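Local coordinates for UTP--glucose-1-phosphate uridylyltransferase (Acinetobacter baumannii, PDB 6IKX), which catalyses the formation of UDP-glucose and diphosphate from UTP and alpha-D-glucose 1-phosphate, at residues M1-G13 and G47-K59. The protein carries 1 engineered substitution. Residues are numbered along the deposited sequence; the frame is centred on the assembly and turned at random.
With SO4 (sulfate ion), chain F; SO4 (sulfate ion), chain G; EDO (1,2-ethanediol), chain K.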
loop_
_atom_site.group_PDB
_atom_site.type_symbol
_atom_site.label_atom_id
_atom_site.label_comp_id
_atom_site.label_asym_id
_atom_site.label_seq_id
_atom_site.Cartn_x
_atom_site.Cartn_y
_atom_site.Cartn_z
ATOM N N MET A 1 29.061 4.112 -21.664
ATOM C CA MET A 1 28.368 4.347 -22.962
ATOM C C MET A 1 26.852 4.135 -22.778
ATOM O O MET A 1 26.152 5.138 -22.690
ATOM C CB MET A 1 28.921 3.414 -24.041
ATOM C CG MET A 1 30.171 3.928 -24.720
ATOM S SD MET A 1 29.799 5.150 -26.018
ATOM C CE MET A 1 30.825 4.547 -27.366
ATOM N N ILE A 2 26.354 2.893 -22.693
ATOM C CA ILE A 2 24.921 2.607 -22.328
ATOM C C ILE A 2 24.817 2.420 -20.810
ATOM O O ILE A 2 25.262 1.356 -20.315
ATOM C CB ILE A 2 24.344 1.384 -23.077
ATOM C CG1 ILE A 2 24.479 1.495 -24.602
ATOM C CG2 ILE A 2 22.901 1.120 -22.648
ATOM C CD1 ILE A 2 23.826 2.704 -25.252
ATOM N N LYS A 3 24.229 3.398 -20.113
ATOM C CA LYS A 3 24.125 3.446 -18.628
ATOM C C LYS A 3 22.665 3.330 -18.138
ATOM O O LYS A 3 22.478 3.118 -16.917
ATOM C CB LYS A 3 24.752 4.743 -18.104
ATOM C CG LYS A 3 26.217 4.984 -18.459
ATOM C CD LYS A 3 27.217 4.044 -17.782
ATOM C CE LYS A 3 27.646 2.868 -18.645
ATOM N NZ LYS A 3 29.088 2.533 -18.498
ATOM N N LYS A 4 21.674 3.535 -19.011
ATOM C CA LYS A 4 20.221 3.504 -18.691
ATOM C C LYS A 4 19.495 2.276 -19.281
ATOM O O LYS A 4 19.811 1.846 -20.383
ATOM C CB LYS A 4 19.566 4.766 -19.229
ATOM C CG LYS A 4 20.246 6.019 -18.775
ATOM C CD LYS A 4 19.507 7.240 -19.168
ATOM C CE LYS A 4 20.135 8.449 -18.518
ATOM N NZ LYS A 4 19.165 9.553 -18.519
ATOM N N ALA A 5 18.531 1.741 -18.545
ATOM C CA ALA A 5 17.652 0.634 -18.975
ATOM C C ALA A 5 16.238 0.937 -18.496
ATOM O O ALA A 5 16.077 1.257 -17.322
ATOM C CB ALA A 5 18.149 -0.695 -18.459
ATOM N N VAL A 6 15.272 0.792 -19.392
ATOM C CA VAL A 6 13.817 0.898 -19.103
ATOM C C VAL A 6 13.268 -0.512 -18.854
ATOM O O VAL A 6 13.491 -1.360 -19.727
ATOM C CB VAL A 6 13.115 1.617 -20.263
ATOM C CG1 VAL A 6 11.595 1.555 -20.111
ATOM C CG2 VAL A 6 13.625 3.054 -20.354
ATOM N N LEU A 7 12.754 -0.794 -17.648
ATOM C CA LEU A 7 12.085 -2.097 -17.360
ATOM C C LEU A 7 10.602 -1.806 -17.324
ATOM O O LEU A 7 10.140 -1.140 -16.401
ATOM C CB LEU A 7 12.480 -2.713 -16.024
ATOM C CG LEU A 7 13.950 -2.905 -15.703
ATOM C CD1 LEU A 7 14.173 -4.215 -14.961
ATOM C CD2 LEU A 7 14.840 -2.778 -16.933
ATOM N N PRO A 8 9.827 -2.167 -18.354
ATOM C CA PRO A 8 8.410 -1.804 -18.394
ATOM C C PRO A 8 7.670 -2.851 -17.555
ATOM O O PRO A 8 7.656 -3.943 -17.995
ATOM C CB PRO A 8 8.035 -1.871 -19.885
ATOM C CG PRO A 8 9.352 -2.110 -20.584
ATOM C CD PRO A 8 10.217 -2.859 -19.579
ATOM N N VAL A 9 7.183 -2.486 -16.368
ATOM C CA VAL A 9 6.640 -3.439 -15.339
ATOM C C VAL A 9 5.233 -2.980 -14.883
ATOM O O VAL A 9 4.878 -3.226 -13.733
ATOM C CB VAL A 9 7.621 -3.543 -14.146
ATOM C CG1 VAL A 9 8.978 -4.106 -14.547
ATOM C CG2 VAL A 9 7.805 -2.207 -13.461
ATOM N N ALA A 10 4.437 -2.350 -15.746
ATOM C CA ALA A 10 3.085 -1.832 -15.409
ATOM C C ALA A 10 1.957 -2.799 -15.807
ATOM O O ALA A 10 0.811 -2.439 -15.524
ATOM C CB ALA A 10 2.864 -0.468 -16.008
ATOM N N GLY A 11 2.225 -3.964 -16.409
ATOM C CA GLY A 11 1.181 -4.980 -16.721
ATOM C C GLY A 11 0.376 -5.360 -15.482
ATOM O O GLY A 11 0.870 -5.044 -14.407
ATOM N N LEU A 12 -0.827 -5.956 -15.588
ATOM C CA LEU A 12 -1.601 -6.433 -14.391
ATOM C C LEU A 12 -1.433 -7.935 -14.171
ATOM O O LEU A 12 -2.037 -8.475 -13.202
ATOM C CB LEU A 12 -3.074 -6.077 -14.543
ATOM C CG LEU A 12 -3.348 -4.594 -14.732
ATOM C CD1 LEU A 12 -4.783 -4.267 -14.379
ATOM C CD2 LEU A 12 -2.402 -3.752 -13.898
ATOM N N GLY A 13 -0.595 -8.564 -14.994
ATOM C CA GLY A 13 -0.220 -9.980 -14.875
ATOM C C GLY A 13 -1.408 -10.892 -15.119
ATOM O O GLY A 13 -1.724 -11.658 -14.182
ATOM N N GLY A 47 26.685 -3.329 -17.164
ATOM C CA GLY A 47 27.162 -1.967 -16.873
ATOM C C GLY A 47 26.031 -0.970 -16.772
ATOM O O GLY A 47 26.330 0.237 -16.826
ATOM N N ILE A 48 24.776 -1.414 -16.609
ATOM C CA ILE A 48 23.662 -0.445 -16.392
ATOM C C ILE A 48 23.828 0.149 -14.993
ATOM O O ILE A 48 24.215 -0.579 -14.042
ATOM C CB ILE A 48 22.264 -1.069 -16.626
ATOM C CG1 ILE A 48 22.115 -1.604 -18.056
ATOM C CG2 ILE A 48 21.141 -0.083 -16.261
ATOM C CD1 ILE A 48 22.199 -0.532 -19.125
ATOM N N GLU A 49 23.494 1.422 -14.873
ATOM C CA GLU A 49 23.653 2.213 -13.631
ATOM C C GLU A 49 22.333 2.809 -13.158
ATOM O O GLU A 49 22.257 3.100 -11.958
ATOM C CB GLU A 49 24.655 3.342 -13.890
ATOM C CG GLU A 49 26.085 2.822 -13.917
ATOM C CD GLU A 49 27.177 3.852 -14.135
ATOM O OE1 GLU A 49 26.851 5.055 -14.311
ATOM O OE2 GLU A 49 28.345 3.435 -14.155
ATOM N N GLN A 50 21.409 3.089 -14.081
ATOM C CA GLN A 50 20.091 3.706 -13.818
ATOM C C GLN A 50 19.005 2.749 -14.327
ATOM O O GLN A 50 18.887 2.581 -15.605
ATOM C CB GLN A 50 19.969 5.071 -14.491
ATOM C CG GLN A 50 18.825 5.923 -13.931
ATOM C CD GLN A 50 18.627 7.212 -14.692
ATOM O OE1 GLN A 50 18.761 7.285 -15.915
ATOM N NE2 GLN A 50 18.308 8.262 -13.963
ATOM N N ILE A 51 18.305 2.102 -13.371
ATOM C CA ILE A 51 17.147 1.192 -13.603
ATOM C C ILE A 51 15.902 2.072 -13.644
ATOM O O ILE A 51 15.596 2.723 -12.644
ATOM C CB ILE A 51 17.097 0.081 -12.539
ATOM C CG1 ILE A 51 18.293 -0.868 -12.684
ATOM C CG2 ILE A 51 15.781 -0.696 -12.596
ATOM C CD1 ILE A 51 18.398 -1.505 -14.054
ATOM N N ILE A 52 15.258 2.178 -14.799
ATOM C CA ILE A 52 14.053 3.039 -14.977
ATOM C C ILE A 52 12.836 2.121 -15.036
ATOM O O ILE A 52 12.600 1.556 -16.122
ATOM C CB ILE A 52 14.182 3.922 -16.229
ATOM C CG1 ILE A 52 15.536 4.638 -16.249
ATOM C CG2 ILE A 52 13.011 4.904 -16.320
ATOM C CD1 ILE A 52 15.813 5.432 -17.508
ATOM N N LEU A 53 12.154 1.924 -13.903
ATOM C CA LEU A 53 10.928 1.071 -13.808
ATOM C C LEU A 53 9.736 1.883 -14.357
ATOM O O LEU A 53 9.449 2.935 -13.778
ATOM C CB LEU A 53 10.658 0.717 -12.333
ATOM C CG LEU A 53 11.738 -0.050 -11.589
ATOM C CD1 LEU A 53 11.338 -0.284 -10.155
ATOM C CD2 LEU A 53 12.039 -1.368 -12.245
ATOM N N VAL A 54 9.074 1.457 -15.430
ATOM C CA VAL A 54 7.789 2.084 -15.855
ATOM C C VAL A 54 6.698 1.292 -15.150
ATOM O O VAL A 54 6.533 0.090 -15.472
ATOM C CB VAL A 54 7.609 2.091 -17.385
ATOM C CG1 VAL A 54 6.382 2.865 -17.805
ATOM C CG2 VAL A 54 8.812 2.694 -18.067
ATOM N N THR A 55 6.002 1.907 -14.201
ATOM C CA THR A 55 5.226 1.088 -13.236
ATOM C C THR A 55 3.743 1.493 -13.145
ATOM O O THR A 55 3.262 2.431 -13.785
ATOM C CB THR A 55 5.984 1.030 -11.893
ATOM O OG1 THR A 55 5.529 -0.140 -11.207
ATOM C CG2 THR A 55 5.847 2.269 -11.038
ATOM N N HIS A 56 3.025 0.689 -12.399
ATOM C CA HIS A 56 1.587 0.823 -12.092
ATOM C C HIS A 56 1.473 1.082 -10.597
ATOM O O HIS A 56 2.317 0.508 -9.823
ATOM C CB HIS A 56 0.883 -0.455 -12.557
ATOM C CG HIS A 56 -0.596 -0.427 -12.464
ATOM N ND1 HIS A 56 -1.278 -1.122 -11.486
ATOM C CD2 HIS A 56 -1.520 0.189 -13.219
ATOM C CE1 HIS A 56 -2.572 -0.933 -11.643
ATOM N NE2 HIS A 56 -2.744 -0.131 -12.703
ATOM N N SER A 57 0.440 1.836 -10.230
ATOM C CA SER A 57 0.012 2.159 -8.841
ATOM C C SER A 57 -0.108 0.900 -7.965
ATOM O O SER A 57 -0.058 1.059 -6.762
ATOM C CB SER A 57 -1.296 2.937 -8.858
ATOM O OG SER A 57 -2.326 2.127 -9.404
ATOM N N SER A 58 -0.244 -0.294 -8.516
ATOM C CA SER A 58 -0.337 -1.553 -7.710
ATOM C C SER A 58 1.040 -2.188 -7.436
ATOM O O SER A 58 1.063 -3.213 -6.807
ATOM C CB SER A 58 -1.235 -2.569 -8.386
ATOM O OG SER A 58 -0.574 -3.144 -9.504
ATOM N N LYS A 59 2.150 -1.615 -7.892
ATOM C CA LYS A 59 3.469 -2.307 -7.967
ATOM C C LYS A 59 4.522 -1.702 -7.004
ATOM O O LYS A 59 5.753 -1.765 -7.363
ATOM C CB LYS A 59 4.046 -2.187 -9.385
ATOM C CG LYS A 59 3.191 -2.694 -10.541
ATOM C CD LYS A 59 2.933 -4.185 -10.568
ATOM C CE LYS A 59 2.261 -4.638 -11.840
ATOM N NZ LYS A 59 3.211 -5.315 -12.749
HETATM S S SO4 F . -0.060 -8.743 -18.267
HETATM O O1 SO4 F . 0.753 -8.299 -19.388
HETATM O O2 SO4 F . 0.352 -8.061 -17.065
HETATM O O3 SO4 F . 0.085 -10.183 -18.083
HETATM O O4 SO4 F . -1.438 -8.404 -18.528
HETATM S S SO4 G . 3.781 -2.990 -19.659
HETATM O O1 SO4 G . 3.774 -4.109 -18.741
HETATM O O2 SO4 G . 4.572 -1.922 -19.085
HETATM O O3 SO4 G . 2.438 -2.519 -19.880
HETATM O O4 SO4 G . 4.334 -3.400 -20.928
HETATM C C1 EDO K . -3.256 -6.805 -10.984
HETATM O O1 EDO K . -2.752 -8.168 -10.789
HETATM C C2 EDO K . -3.481 -5.889 -9.807
HETATM O O2 EDO K . -4.316 -4.747 -10.096
#
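A5 and L7 pair with strand 50-55 by backbone bonds: A5 N to Q50 O, I52 N to A5 O, L7 N to I52 O and V54 N to L7 O. K3 O accepts from both E49 N (2.8 Å) and Q50 N, and V9 N closes the ladder on V54 O. On one face V6 CG1 meets V54 CG2 at 3.6 Å, branched residues that suit a buried strand. On the other, the small A5 CB leaves room for I48, whose CG2 lies 3.8 Å away, while L7 CB touches L53 CD2. Both parallel strands belong to the Rossmann-like sheet of the GT-A fold, whose first strand runs into a glycine-rich loop; P8, A10 and G11 contact UTP in other crystals, whereas here a sulfate accepts weak hydrogen bonds from A10 N and G11 N. The long, bent side chain of K59 brings its ammonium group to the loop backbone: NZ donates to V9 O at 2.8 Å from above the carbonyl plane and, weakly, to G11 O, and forms a salt bridge with E26. L12 CD2 sits over the centre of the H56 ring, 3.7 Å from the centroid, a CH-pi contact. H56 CG, anti to the backbone N (chi1 -173°), carries the ring toward L12; in the ring plane, a hydrogen bond between ND1 and S58 OG (2.9 Å) holds its rotation, and NE2 makes a weak hydrogen bond with E71 of a neighbouring subunit.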